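Local coordinates for protein phosphatase (Mycoplasma pneumoniae M129, PDB 1T71) that probably hydrolyses phosphoester bonds, perhaps those of 2',3'-cyclic nucleotides, at a centre that binds two iron ions, at residues 216-221 with 233-237; 242-248 with 259-265; 94-99 with 132-137. All blocks are in the same frame, centred on the assembly; numbering follows the deposited sequence.

Contact 1 of 3, residues 216-221 with 233-237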
ATOM      1  N   GLY A 216      -6.590   6.014  11.313  1.00 32.54           N
ATOM      2  CA  GLY A 216      -5.395   6.842  11.380  1.00 33.52           C
ATOM      3  C   GLY A 216      -5.613   8.266  11.879  1.00 34.93           C
ATOM      4  O   GLY A 216      -4.669   8.928  12.325  1.00 33.97           O
ATOM      5  N   ALA A 217      -6.854   8.741  11.814  1.00 30.77           N
ATOM      6  CA  ALA A 217      -7.176  10.101  12.246  1.00 31.83           C
ATOM      7  C   ALA A 217      -7.711  10.182  13.677  1.00 32.40           C
ATOM      8  O   ALA A 217      -8.220   9.202  14.223  1.00 32.76           O
ATOM      9  CB  ALA A 217      -8.192  10.723  11.280  1.00 22.58           C
ATOM     10  N   ASN A 218      -7.585  11.361  14.276  1.00 32.22           N
ATOM     11  CA  ASN A 218      -8.079  11.590  15.624  1.00 31.79           C
ATOM     12  C   ASN A 218      -9.588  11.376  15.586  1.00 31.83           C
ATOM     13  O   ASN A 218     -10.270  11.891  14.701  1.00 30.97           O
ATOM     14  CB  ASN A 218      -7.762  13.019  16.064  1.00 43.71           C
ATOM     15  CG  ASN A 218      -8.516  13.423  17.311  1.00 46.99           C
ATOM     16  OD1 ASN A 218      -8.446  12.756  18.345  1.00 48.45           O
ATOM     17  ND2 ASN A 218      -9.246  14.527  17.222  1.00 51.28           N
ATOM     18  N   PRO A 219     -10.127  10.608  16.545  1.00 32.22           N
ATOM     19  CA  PRO A 219     -11.567  10.331  16.601  1.00 33.05           C
ATOM     20  C   PRO A 219     -12.494  11.540  16.726  1.00 34.59           C
ATOM     21  O   PRO A 219     -13.594  11.537  16.173  1.00 34.26           O
ATOM     22  CB  PRO A 219     -11.691   9.389  17.798  1.00 31.17           C
ATOM     23  CG  PRO A 219     -10.373   8.658  17.783  1.00 30.60           C
ATOM     24  CD  PRO A 219      -9.400   9.790  17.533  1.00 29.20           C
ATOM     25  N   GLU A 220     -12.059  12.576  17.438  1.00 39.57           N
ATOM     26  CA  GLU A 220     -12.906  13.746  17.629  1.00 41.55           C
ATOM     27  C   GLU A 220     -13.516  14.337  16.361  1.00 41.61           C
ATOM     28  O   GLU A 220     -14.740  14.444  16.257  1.00 42.81           O
ATOM     29  CB  GLU A 220     -12.169  14.851  18.388  1.00 46.28           C
ATOM     30  CG  GLU A 220     -13.100  16.018  18.720  1.00 51.91           C
ATOM     31  CD  GLU A 220     -12.445  17.107  19.544  1.00 54.48           C
ATOM     32  OE1 GLU A 220     -11.495  17.747  19.042  1.00 56.64           O
ATOM     33  OE2 GLU A 220     -12.884  17.326  20.695  1.00 56.36           O
ATOM     34  N   GLN A 221     -12.682  14.728  15.403  1.00 37.77           N
ATOM     35  CA  GLN A 221     -13.194  15.314  14.165  1.00 38.81           C
ATOM     36  C   GLN A 221     -14.067  14.314  13.422  1.00 38.18           C
ATOM     37  O   GLN A 221     -15.074  14.682  12.825  1.00 39.47           O
ATOM     38  CB  GLN A 221     -12.047  15.752  13.248  1.00 44.31           C
ATOM     39  CG  GLN A 221     -11.168  16.870  13.792  1.00 48.82           C
ATOM     40  CD  GLN A 221     -10.516  16.525  15.118  1.00 49.51           C
ATOM     41  OE1 GLN A 221     -11.125  16.666  16.177  1.00 52.48           O
ATOM     42  NE2 GLN A 221      -9.274  16.062  15.063  1.00 50.61           N
ATOM     43  N   HIS A 233     -11.153  20.335  10.109  1.00 70.85           N
ATOM     44  CA  HIS A 233      -9.886  19.728   9.695  1.00 67.69           C
ATOM     45  C   HIS A 233      -9.582  18.375  10.339  1.00 64.53           C
ATOM     46  O   HIS A 233      -9.808  18.186  11.535  1.00 64.13           O
ATOM     47  CB  HIS A 233      -8.746  20.678  10.050  1.00127.47           C
ATOM     48  CG  HIS A 233      -8.593  20.891  11.525  1.00129.40           C
ATOM     49  ND1 HIS A 233      -9.594  21.431  12.307  1.00130.16           N
ATOM     50  CD2 HIS A 233      -7.577  20.592  12.370  1.00130.32           C
ATOM     51  CE1 HIS A 233      -9.201  21.453  13.569  1.00130.03           C
ATOM     52  NE2 HIS A 233      -7.981  20.950  13.635  1.00129.93           N
ATOM     53  N   PHE A 234      -9.052  17.439   9.556  1.00 56.85           N
ATOM     54  CA  PHE A 234      -8.698  16.133  10.102  1.00 52.27           C
ATOM     55  C   PHE A 234      -7.342  16.320  10.783  1.00 48.39           C
ATOM     56  O   PHE A 234      -6.588  17.231  10.438  1.00 46.67           O
ATOM     57  CB  PHE A 234      -8.568  15.079   8.995  1.00 61.60           C
ATOM     58  CG  PHE A 234      -7.153  14.870   8.519  1.00 62.66           C
ATOM     59  CD1 PHE A 234      -6.518  15.822   7.728  1.00 63.26           C
ATOM     60  CD2 PHE A 234      -6.448  13.727   8.888  1.00 63.18           C
ATOM     61  CE1 PHE A 234      -5.199  15.638   7.310  1.00 64.09           C
ATOM     62  CE2 PHE A 234      -5.130  13.534   8.477  1.00 63.66           C
ATOM     63  CZ  PHE A 234      -4.504  14.490   7.687  1.00 64.01           C
ATOM     64  N   GLU A 235      -7.026  15.454  11.737  1.00 45.19           N
ATOM     65  CA  GLU A 235      -5.762  15.551  12.452  1.00 39.98           C
ATOM     66  C   GLU A 235      -5.149  14.160  12.578  1.00 35.92           C
ATOM     67  O   GLU A 235      -5.866  13.188  12.809  1.00 34.12           O
ATOM     68  CB  GLU A 235      -6.017  16.141  13.836  1.00 71.85           C
ATOM     69  CG  GLU A 235      -4.788  16.631  14.565  1.00 76.39           C
ATOM     70  CD  GLU A 235      -5.140  17.277  15.898  1.00 79.36           C
ATOM     71  OE1 GLU A 235      -5.448  16.538  16.861  1.00 80.72           O
ATOM     72  OE2 GLU A 235      -5.121  18.525  15.978  1.00 80.08           O
ATOM     73  N   VAL A 236      -3.834  14.061  12.407  1.00 34.44           N
ATOM     74  CA  VAL A 236      -3.152  12.776  12.527  1.00 30.91           C
ATOM     75  C   VAL A 236      -3.182  12.307  13.985  1.00 30.18           C
ATOM     76  O   VAL A 236      -2.904  13.085  14.899  1.00 28.67           O
ATOM     77  CB  VAL A 236      -1.674  12.870  12.073  1.00 31.71           C
ATOM     78  CG1 VAL A 236      -0.966  11.550  12.346  1.00 29.66           C
ATOM     79  CG2 VAL A 236      -1.593  13.215  10.592  1.00 29.67           C
ATOM     80  N   SER A 237      -3.518  11.036  14.199  1.00 29.85           N
ATOM     81  CA  SER A 237      -3.575  10.479  15.551  1.00 28.31           C
ATOM     82  C   SER A 237      -2.195  10.068  16.062  1.00 29.27           C
ATOM     83  O   SER A 237      -1.347   9.620  15.287  1.00 27.47           O
ATOM     84  CB  SER A 237      -4.502   9.262  15.584  1.00 26.25           C
ATOM     85  OG  SER A 237      -4.331   8.520  16.778  1.00 23.00           O
TER
HETATM   86  O   HOH W   1      -9.392  13.972  12.716  1.00 37.89           O

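Contact 2 of 3, residues 242-248 with 259-265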
ATOM      1  N   GLN A 242       0.005   0.366  14.666  1.00 26.60           N
ATOM      2  CA  GLN A 242      -0.242  -0.948  14.099  1.00 25.31           C
ATOM      3  C   GLN A 242       0.547  -1.106  12.815  1.00 24.64           C
ATOM      4  O   GLN A 242       0.779  -0.138  12.081  1.00 26.69           O
ATOM      5  CB  GLN A 242      -1.741  -1.157  13.824  1.00 22.86           C
ATOM      6  CG  GLN A 242      -2.357  -0.170  12.835  1.00 22.60           C
ATOM      7  CD  GLN A 242      -3.843  -0.396  12.632  1.00 24.86           C
ATOM      8  OE1 GLN A 242      -4.265  -1.461  12.178  1.00 26.51           O
ATOM      9  NE2 GLN A 242      -4.647   0.604  12.969  1.00 24.06           N
ATOM     10  N   LEU A 243       0.970  -2.335  12.563  1.00 23.27           N
ATOM     11  CA  LEU A 243       1.728  -2.682  11.375  1.00 24.36           C
ATOM     12  C   LEU A 243       0.974  -3.828  10.718  1.00 23.72           C
ATOM     13  O   LEU A 243       0.675  -4.829  11.369  1.00 23.38           O
ATOM     14  CB  LEU A 243       3.137  -3.133  11.774  1.00 32.61           C
ATOM     15  CG  LEU A 243       4.121  -3.690  10.736  1.00 33.57           C
ATOM     16  CD1 LEU A 243       3.590  -4.964  10.113  1.00 33.07           C
ATOM     17  CD2 LEU A 243       4.376  -2.655   9.682  1.00 36.69           C
ATOM     18  N   ASN A 244       0.669  -3.680   9.433  1.00 22.02           N
ATOM     19  CA  ASN A 244      -0.050  -4.707   8.696  1.00 21.24           C
ATOM     20  C   ASN A 244       0.608  -4.953   7.348  1.00 22.39           C
ATOM     21  O   ASN A 244       0.943  -4.016   6.620  1.00 21.05           O
ATOM     22  CB  ASN A 244      -1.501  -4.279   8.499  1.00 22.23           C
ATOM     23  CG  ASN A 244      -2.275  -4.249   9.799  1.00 23.74           C
ATOM     24  OD1 ASN A 244      -2.748  -5.282  10.273  1.00 25.09           O
ATOM     25  ND2 ASN A 244      -2.394  -3.067  10.396  1.00 22.27           N
ATOM     26  N   GLY A 245       0.802  -6.222   7.015  1.00 25.68           N
ATOM     27  CA  GLY A 245       1.436  -6.535   5.754  1.00 24.69           C
ATOM     28  C   GLY A 245       1.230  -7.967   5.327  1.00 26.15           C
ATOM     29  O   GLY A 245       0.472  -8.724   5.943  1.00 26.81           O
ATOM     30  N   VAL A 246       1.910  -8.333   4.253  1.00 23.00           N
ATOM     31  CA  VAL A 246       1.824  -9.673   3.719  1.00 22.74           C
ATOM     32  C   VAL A 246       3.198 -10.195   3.328  1.00 23.95           C
ATOM     33  O   VAL A 246       3.976  -9.496   2.664  1.00 22.15           O
ATOM     34  CB  VAL A 246       0.938  -9.713   2.463  1.00 21.97           C
ATOM     35  CG1 VAL A 246       1.020 -11.090   1.810  1.00 20.08           C
ATOM     36  CG2 VAL A 246      -0.495  -9.371   2.826  1.00 22.18           C
ATOM     37  N   PHE A 247       3.500 -11.411   3.766  1.00 22.49           N
ATOM     38  CA  PHE A 247       4.744 -12.057   3.389  1.00 22.79           C
ATOM     39  C   PHE A 247       4.364 -13.079   2.328  1.00 22.79           C
ATOM     40  O   PHE A 247       3.365 -13.779   2.479  1.00 23.98           O
ATOM     41  CB  PHE A 247       5.387 -12.794   4.564  1.00 26.72           C
ATOM     42  CG  PHE A 247       6.281 -13.933   4.139  1.00 27.52           C
ATOM     43  CD1 PHE A 247       5.785 -15.234   4.062  1.00 28.47           C
ATOM     44  CD2 PHE A 247       7.591 -13.695   3.742  1.00 27.43           C
ATOM     45  CE1 PHE A 247       6.588 -16.284   3.585  1.00 30.67           C
ATOM     46  CE2 PHE A 247       8.401 -14.733   3.264  1.00 30.82           C
ATOM     47  CZ  PHE A 247       7.897 -16.030   3.184  1.00 29.75           C
ATOM     48  N   PHE A 248       5.130 -13.147   1.247  1.00 24.41           N
ATOM     49  CA  PHE A 248       4.854 -14.139   0.217  1.00 25.95           C
ATOM     50  C   PHE A 248       6.126 -14.525  -0.510  1.00 26.63           C
ATOM     51  O   PHE A 248       7.018 -13.698  -0.696  1.00 25.92           O
ATOM     52  CB  PHE A 248       3.804 -13.643  -0.799  1.00 22.11           C
ATOM     53  CG  PHE A 248       4.256 -12.487  -1.648  1.00 22.08           C
ATOM     54  CD1 PHE A 248       4.229 -11.188  -1.155  1.00 22.52           C
ATOM     55  CD2 PHE A 248       4.683 -12.697  -2.956  1.00 24.07           C
ATOM     56  CE1 PHE A 248       4.620 -10.105  -1.953  1.00 23.93           C
ATOM     57  CE2 PHE A 248       5.076 -11.628  -3.765  1.00 23.34           C
ATOM     58  CZ  PHE A 248       5.043 -10.325  -3.260  1.00 22.96           C
ATOM     59  N   LYS A 259       3.878 -19.570  -0.982  1.00 31.78           N
ATOM     60  CA  LYS A 259       3.513 -19.359   0.408  1.00 32.83           C
ATOM     61  C   LYS A 259       3.111 -17.920   0.701  1.00 31.63           C
ATOM     62  O   LYS A 259       3.581 -16.989   0.050  1.00 29.57           O
ATOM     63  CB  LYS A 259       4.686 -19.778   1.307  1.00 65.90           C
ATOM     64  CG  LYS A 259       4.530 -19.409   2.773  1.00 71.83           C
ATOM     65  CD  LYS A 259       5.457 -20.222   3.672  1.00 74.65           C
ATOM     66  CE  LYS A 259       5.056 -21.700   3.682  1.00 77.82           C
ATOM     67  NZ  LYS A 259       5.758 -22.481   4.758  1.00 80.11           N
ATOM     68  N   THR A 260       2.217 -17.757   1.673  1.00 30.61           N
ATOM     69  CA  THR A 260       1.751 -16.443   2.093  1.00 30.84           C
ATOM     70  C   THR A 260       1.369 -16.479   3.561  1.00 30.41           C
ATOM     71  O   THR A 260       0.901 -17.497   4.066  1.00 28.29           O
ATOM     72  CB  THR A 260       0.506 -15.978   1.316  1.00 38.58           C
ATOM     73  OG1 THR A 260      -0.574 -16.889   1.558  1.00 40.16           O
ATOM     74  CG2 THR A 260       0.800 -15.899  -0.168  1.00 38.51           C
ATOM     75  N   GLU A 261       1.570 -15.355   4.236  1.00 31.69           N
ATOM     76  CA  GLU A 261       1.233 -15.232   5.645  1.00 30.32           C
ATOM     77  C   GLU A 261       0.973 -13.765   5.958  1.00 27.98           C
ATOM     78  O   GLU A 261       1.722 -12.890   5.526  1.00 25.96           O
ATOM     79  CB  GLU A 261       2.383 -15.731   6.521  1.00 36.93           C
ATOM     80  CG  GLU A 261       1.985 -15.902   7.977  1.00 42.79           C
ATOM     81  CD  GLU A 261       3.169 -16.077   8.903  1.00 47.03           C
ATOM     82  OE1 GLU A 261       4.043 -16.918   8.612  1.00 46.32           O
ATOM     83  OE2 GLU A 261       3.220 -15.375   9.935  1.00 52.57           O
ATOM     84  N   ALA A 262      -0.091 -13.497   6.703  1.00 26.31           N
ATOM     85  CA  ALA A 262      -0.419 -12.130   7.077  1.00 27.02           C
ATOM     86  C   ALA A 262       0.504 -11.676   8.208  1.00 27.32           C
ATOM     87  O   ALA A 262       0.776 -12.436   9.137  1.00 28.13           O
ATOM     88  CB  ALA A 262      -1.872 -12.045   7.530  1.00 30.92           C
ATOM     89  N   ILE A 263       0.986 -10.441   8.124  1.00 26.98           N
ATOM     90  CA  ILE A 263       1.863  -9.895   9.151  1.00 27.34           C
ATOM     91  C   ILE A 263       1.109  -8.818   9.922  1.00 27.49           C
ATOM     92  O   ILE A 263       0.609  -7.867   9.323  1.00 27.38           O
ATOM     93  CB  ILE A 263       3.112  -9.244   8.538  1.00 26.66           C
ATOM     94  CG1 ILE A 263       3.882 -10.267   7.703  1.00 26.88           C
ATOM     95  CG2 ILE A 263       3.982  -8.655   9.646  1.00 26.11           C
ATOM     96  CD1 ILE A 263       5.021  -9.662   6.896  1.00 25.13           C
ATOM     97  N   ARG A 264       1.025  -8.968  11.242  1.00 29.00           N
ATOM     98  CA  ARG A 264       0.335  -7.981  12.068  1.00 31.23           C
ATOM     99  C   ARG A 264       0.963  -7.735  13.440  1.00 30.96           C
ATOM    100  O   ARG A 264       1.317  -8.668  14.165  1.00 31.36           O
ATOM    101  CB  ARG A 264      -1.147  -8.347  12.245  1.00 33.62           C
ATOM    102  CG  ARG A 264      -1.762  -7.775  13.524  1.00 36.97           C
ATOM    103  CD  ARG A 264      -3.284  -7.794  13.527  1.00 37.09           C
ATOM    104  NE  ARG A 264      -3.780  -6.655  12.774  1.00 39.14           N
ATOM    105  CZ  ARG A 264      -4.691  -5.796  13.214  1.00 37.72           C
ATOM    106  NH1 ARG A 264      -5.232  -5.938  14.415  1.00 35.16           N
ATOM    107  NH2 ARG A 264      -5.038  -4.774  12.451  1.00 39.82           N
ATOM    108  N   ILE A 265       1.100  -6.459  13.774  1.00 27.08           N
ATOM    109  CA  ILE A 265       1.662  -6.043  15.049  1.00 27.05           C
ATOM    110  C   ILE A 265       0.789  -4.907  15.572  1.00 27.48           C
ATOM    111  O   ILE A 265       0.486  -3.962  14.847  1.00 25.00           O
ATOM    112  CB  ILE A 265       3.118  -5.556  14.887  1.00 24.65           C
ATOM    113  CG1 ILE A 265       3.987  -6.704  14.373  1.00 23.51           C
ATOM    114  CG2 ILE A 265       3.659  -5.055  16.219  1.00 26.07           C
ATOM    115  CD1 ILE A 265       5.417  -6.329  14.104  1.00 21.06           C
TER
HETATM  116  O   HOH W   2      -6.518  -2.828  12.891  1.00 27.77           O

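Contact 3 of 3, residues 94-99 with 132-137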
ATOM      1  N   ASN A  94      -2.747   4.404 -13.876  1.00 32.38           N
ATOM      2  CA  ASN A  94      -4.116   4.717 -14.274  1.00 34.54           C
ATOM      3  C   ASN A  94      -4.501   6.204 -14.463  1.00 33.60           C
ATOM      4  O   ASN A  94      -5.671   6.557 -14.286  1.00 31.22           O
ATOM      5  CB  ASN A  94      -4.999   4.093 -13.184  1.00 45.69           C
ATOM      6  CG  ASN A  94      -6.303   3.624 -13.700  1.00 49.19           C
ATOM      7  OD1 ASN A  94      -6.376   3.083 -14.807  1.00 55.85           O
ATOM      8  ND2 ASN A  94      -7.357   3.799 -12.905  1.00 47.17           N
ATOM      9  N   LEU A  95      -3.554   7.062 -14.843  1.00 34.17           N
ATOM     10  CA  LEU A  95      -3.832   8.502 -14.969  1.00 34.13           C
ATOM     11  C   LEU A  95      -4.233   9.068 -16.339  1.00 35.00           C
ATOM     12  O   LEU A  95      -3.595   8.796 -17.353  1.00 36.72           O
ATOM     13  CB  LEU A  95      -2.629   9.291 -14.435  1.00 27.91           C
ATOM     14  CG  LEU A  95      -2.153   8.912 -13.023  1.00 26.84           C
ATOM     15  CD1 LEU A  95      -0.906   9.715 -12.666  1.00 25.20           C
ATOM     16  CD2 LEU A  95      -3.252   9.165 -12.009  1.00 27.01           C
ATOM     17  N   ASP A  96      -5.291   9.876 -16.350  1.00 33.09           N
ATOM     18  CA  ASP A  96      -5.782  10.498 -17.579  1.00 32.39           C
ATOM     19  C   ASP A  96      -4.908  11.704 -17.924  1.00 32.24           C
ATOM     20  O   ASP A  96      -4.475  12.438 -17.035  1.00 30.12           O
ATOM     21  CB  ASP A  96      -7.240  10.934 -17.399  1.00 39.09           C
ATOM     22  CG  ASP A  96      -7.809  11.615 -18.636  1.00 41.45           C
ATOM     23  OD1 ASP A  96      -7.447  12.781 -18.899  1.00 44.31           O
ATOM     24  OD2 ASP A  96      -8.611  10.981 -19.352  1.00 40.71           O
ATOM     25  N   THR A  97      -4.658  11.912 -19.213  1.00 31.59           N
ATOM     26  CA  THR A  97      -3.809  13.016 -19.649  1.00 33.00           C
ATOM     27  C   THR A  97      -4.264  14.411 -19.225  1.00 32.78           C
ATOM     28  O   THR A  97      -3.455  15.335 -19.183  1.00 32.73           O
ATOM     29  CB  THR A  97      -3.609  12.995 -21.179  1.00 40.42           C
ATOM     30  OG1 THR A  97      -4.878  12.870 -21.835  1.00 43.94           O
ATOM     31  CG2 THR A  97      -2.711  11.830 -21.575  1.00 41.26           C
ATOM     32  N   SER A  98      -5.543  14.569 -18.898  1.00 34.67           N
ATOM     33  CA  SER A  98      -6.049  15.870 -18.470  1.00 35.59           C
ATOM     34  C   SER A  98      -5.478  16.247 -17.103  1.00 36.99           C
ATOM     35  O   SER A  98      -5.461  17.418 -16.719  1.00 37.11           O
ATOM     36  CB  SER A  98      -7.573  15.850 -18.382  1.00 36.99           C
ATOM     37  OG  SER A  98      -8.008  14.946 -17.381  1.00 39.46           O
ATOM     38  N   PHE A  99      -5.013  15.241 -16.372  1.00 35.54           N
ATOM     39  CA  PHE A  99      -4.452  15.453 -15.047  1.00 35.59           C
ATOM     40  C   PHE A  99      -2.979  15.849 -15.118  1.00 35.83           C
ATOM     41  O   PHE A  99      -2.185  15.187 -15.785  1.00 35.30           O
ATOM     42  CB  PHE A  99      -4.604  14.166 -14.219  1.00 33.75           C
ATOM     43  CG  PHE A  99      -3.979  14.233 -12.849  1.00 32.65           C
ATOM     44  CD1 PHE A  99      -3.175  13.194 -12.389  1.00 31.61           C
ATOM     45  CD2 PHE A  99      -4.215  15.316 -12.009  1.00 32.82           C
ATOM     46  CE1 PHE A  99      -2.612  13.228 -11.111  1.00 33.69           C
ATOM     47  CE2 PHE A  99      -3.658  15.362 -10.726  1.00 34.16           C
ATOM     48  CZ  PHE A  99      -2.854  14.315 -10.277  1.00 33.88           C
ATOM     49  N   PHE A 132      -9.269  14.472  -9.732  1.00 34.11           N
ATOM     50  CA  PHE A 132      -8.911  14.422 -11.145  1.00 31.93           C
ATOM     51  C   PHE A 132      -9.517  13.197 -11.818  1.00 33.33           C
ATOM     52  O   PHE A 132     -10.144  12.361 -11.169  1.00 32.61           O
ATOM     53  CB  PHE A 132      -7.390  14.370 -11.297  1.00 28.62           C
ATOM     54  CG  PHE A 132      -6.749  13.266 -10.506  1.00 28.70           C
ATOM     55  CD1 PHE A 132      -6.434  13.451  -9.164  1.00 27.31           C
ATOM     56  CD2 PHE A 132      -6.505  12.025 -11.087  1.00 27.31           C
ATOM     57  CE1 PHE A 132      -5.889  12.417  -8.411  1.00 28.18           C
ATOM     58  CE2 PHE A 132      -5.962  10.981 -10.340  1.00 28.94           C
ATOM     59  CZ  PHE A 132      -5.653  11.177  -8.997  1.00 28.07           C
ATOM     60  N   LYS A 133      -9.300  13.087 -13.122  1.00 29.66           N
ATOM     61  CA  LYS A 133      -9.834  11.981 -13.893  1.00 31.44           C
ATOM     62  C   LYS A 133      -8.812  10.859 -14.125  1.00 31.15           C
ATOM     63  O   LYS A 133      -7.626  11.109 -14.343  1.00 30.96           O
ATOM     64  CB  LYS A 133     -10.368  12.524 -15.223  1.00 72.89           C
ATOM     65  CG  LYS A 133     -10.884  11.465 -16.168  1.00 79.43           C
ATOM     66  CD  LYS A 133     -12.042  11.988 -17.017  1.00 82.32           C
ATOM     67  CE  LYS A 133     -12.492  10.924 -18.014  1.00 83.38           C
ATOM     68  NZ  LYS A 133     -12.560   9.569 -17.374  1.00 84.71           N
ATOM     69  N   THR A 134      -9.282   9.616 -14.069  1.00 29.79           N
ATOM     70  CA  THR A 134      -8.418   8.457 -14.269  1.00 29.73           C
ATOM     71  C   THR A 134      -8.932   7.583 -15.409  1.00 29.44           C
ATOM     72  O   THR A 134     -10.098   7.663 -15.793  1.00 27.57           O
ATOM     73  CB  THR A 134      -8.358   7.568 -13.005  1.00 33.96           C
ATOM     74  OG1 THR A 134      -9.678   7.114 -12.686  1.00 33.90           O
ATOM     75  CG2 THR A 134      -7.800   8.339 -11.815  1.00 33.10           C
ATOM     76  N   THR A 135      -8.050   6.745 -15.942  1.00 34.31           N
ATOM     77  CA  THR A 135      -8.418   5.822 -17.010  1.00 31.94           C
ATOM     78  C   THR A 135      -8.793   4.500 -16.342  1.00 31.65           C
ATOM     79  O   THR A 135      -8.463   4.287 -15.181  1.00 30.00           O
ATOM     80  CB  THR A 135      -7.249   5.606 -17.973  1.00 27.87           C
ATOM     81  OG1 THR A 135      -6.073   5.284 -17.224  1.00 25.07           O
ATOM     82  CG2 THR A 135      -6.992   6.871 -18.782  1.00 28.26           C
ATOM     83  N   ASN A 136      -9.484   3.620 -17.065  1.00 30.25           N
ATOM     84  CA  ASN A 136      -9.925   2.338 -16.507  1.00 29.80           C
ATOM     85  C   ASN A 136      -8.774   1.412 -16.090  1.00 30.10           C
ATOM     86  O   ASN A 136      -7.943   1.042 -16.915  1.00 29.66           O
ATOM     87  CB  ASN A 136     -10.818   1.614 -17.514  1.00 27.06           C
ATOM     88  CG  ASN A 136     -11.626   0.502 -16.874  1.00 29.17           C
ATOM     89  OD1 ASN A 136     -12.801   0.685 -16.543  1.00 31.48           O
ATOM     90  ND2 ASN A 136     -10.998  -0.646 -16.674  1.00 26.62           N
ATOM     91  N   PRO A 137      -8.738   1.002 -14.804  1.00 28.67           N
ATOM     92  CA  PRO A 137      -7.707   0.121 -14.240  1.00 27.69           C
ATOM     93  C   PRO A 137      -7.666  -1.237 -14.940  1.00 26.52           C
ATOM     94  O   PRO A 137      -6.594  -1.768 -15.234  1.00 26.27           O
ATOM     95  CB  PRO A 137      -8.126  -0.034 -12.775  1.00 31.91           C
ATOM     96  CG  PRO A 137      -9.132   1.057 -12.550  1.00 33.48           C
ATOM     97  CD  PRO A 137      -9.841   1.174 -13.848  1.00 30.08           C
TER
HETATM   98  O   HOH W   3      -8.169  15.572 -14.522  1.00 31.94           O

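Contact 1 of 3, residues 216-221 with 233-237
Gly216-Asn218 and Glu235-Ser237 are joined by a single backbone bridge, centred on Ala217 and Val236, with a main-chain hydrogen bond on either side of it. Ser237 N donates to Gly216 O (3.0 Å) in the plane of that carbonyl, while Asn218 N meets Glu235 O (2.9 Å) from a position tilted 19° out of the plane. Between them the CA of Ala217 makes a CA-H...O contact with the same Glu235 O, which thus takes one N-H bond and one longer CA-H contact. A water continues the link: it gives a proton to Asn218 O and accepts one from Glu235 N.

The side chains add modest contacts. Ala217 CB lies at the edge of the Phe234 ring, 4.2 Å from CD2, and the ring also touches Tyr14. Gln221 reaches across from the first turn of helix 219-226: chi1 (-64°) sets its CG beside the backbone N, 2.9 Å from His233 O, and a bend at chi2 then turns the outer chain so that the amide end lies alongside Glu235 CB. Ser237 CB sits 3.3 Å from Gly216 O; with chi1 at 166° its OG is anti to the backbone N and bonds to Cys239 N. Gly216 lies about 5 Å from the side chain of the iron ligand His185. Asn218 is the N-cap residue of the helix.

Because the decisive polar contacts use main-chain N and O atoms, the start of the helix is tied to the loop that follows it chiefly through the backbone, and the water satisfies two further backbone groups along the same line.

Contact 2 of 3, residues 242-248 with 259-265
Asn244 and Arg264 supply the main polar side-chain contact between these antiparallel strands. Arg264 turns side-on, and both NE (3.0 Å) and NH2 (3.2 Å) donate to Asn244 OD1, which lies at the edge of the guanidinium in its plane; a bend at chi3 (-81°) brings the group round. Asn244 ND2 is held by Met206 O and makes a weak bond to Gln242 OE1. A water bridges that OE1 and Arg264 NH2, while Gln242 NE2 bonds to Pro209 O.

Main-chain bonds run in reciprocal pairs at Leu243-Ile265, Gly245-Ile263 and Phe247-Glu261. The bond from Phe247 N to Glu261 O is nearly straight, at 176°.

Apolar contacts gather on the face bearing Leu243, Ile263 and Phe247. Ile263, paired across the strands with Gly245, spans the residues two places to either side of the glycine: CG2 meets Leu243 CD1 (3.7 Å) and CD1 meets Phe247 CB (3.9 Å). Lys259 CG touches the edge of the Phe247 ring at CE1, and that ring stacks on Tyr33. Leu243 and Ile265 reach helix 15-23. On the other face Phe248 CB meets Thr260 CG2 (3.8 Å).

The pair is a beta hairpin at one border of a mixed sheet, in a domain of the calcineurin-like metallophosphatase clan.

Contact 3 of 3, residues 94-99 with 132-137
Phe99 and Phe132 form a face-to-face stack, their ring centroids 3.9 Å apart and planes only 13° from parallel. Phe132 CG lies over the centre of the Phe99 ring, and Phe132 CB approaches Phe99 CD2 to 3.4 Å. Two first torsions bring the rings together: Phe99 carries CG anti to its backbone N (chi1 176°), whereas Phe132 tucks CG between N and the carbonyl carbon (chi1 53°). Leu95 CD2 adds a contact with Phe132 CE2 (3.7 Å). Trp74 meets both phenyl rings, touching Phe99 edge-to-face, and the side chain of Phe132 lies about 6 Å from that of the iron ligand Asn71.

Phe99 ends a type I beta turn that starts at Asp96, and the same aspartate makes an Asx turn: its OD1 accepts from Ser98 N (2.6 Å) and from Ser98 OG (2.7 Å), the hydroxyl coming from above the carboxylate plane. A water that donates to Ser98 OG and accepts from Lys133 N carries this turn across to the other segment.

The backbones bridge once, at Leu95 and Thr134. Thr135 N donates to Asn94 O (2.9 Å) from above the carbonyl plane, and a weaker bond joins Asp96 N to Lys133 O (3.3 Å). Asp96 CB packs against Lys133 CG. The Asn94 amide points toward Pro137, the first residue of helix 137-145, but is doubtfully placed.

The three contacts are well separated: centres lie about 26 Å apart for contacts 1 and 2, about 29 Å for contacts 1 and 3, and about 31 Å for contacts 2 and 3, the last two on opposite sides of the chain's centre. Contacts 1 and 2 approach to about 6 Å between nearest atoms without touching, and follow one another in the chain. Each has a part near the iron centre. Gly216 of contact 1 is about 9 Å from an iron ion, the side chains of Phe132 of contact 3 and Gln242 of contact 2 about 10 and 11 Å. Contacts 1 and 2 approach the ligand His185, whereas contact 3 lies near Asn71 and near His72, the probable proton donor.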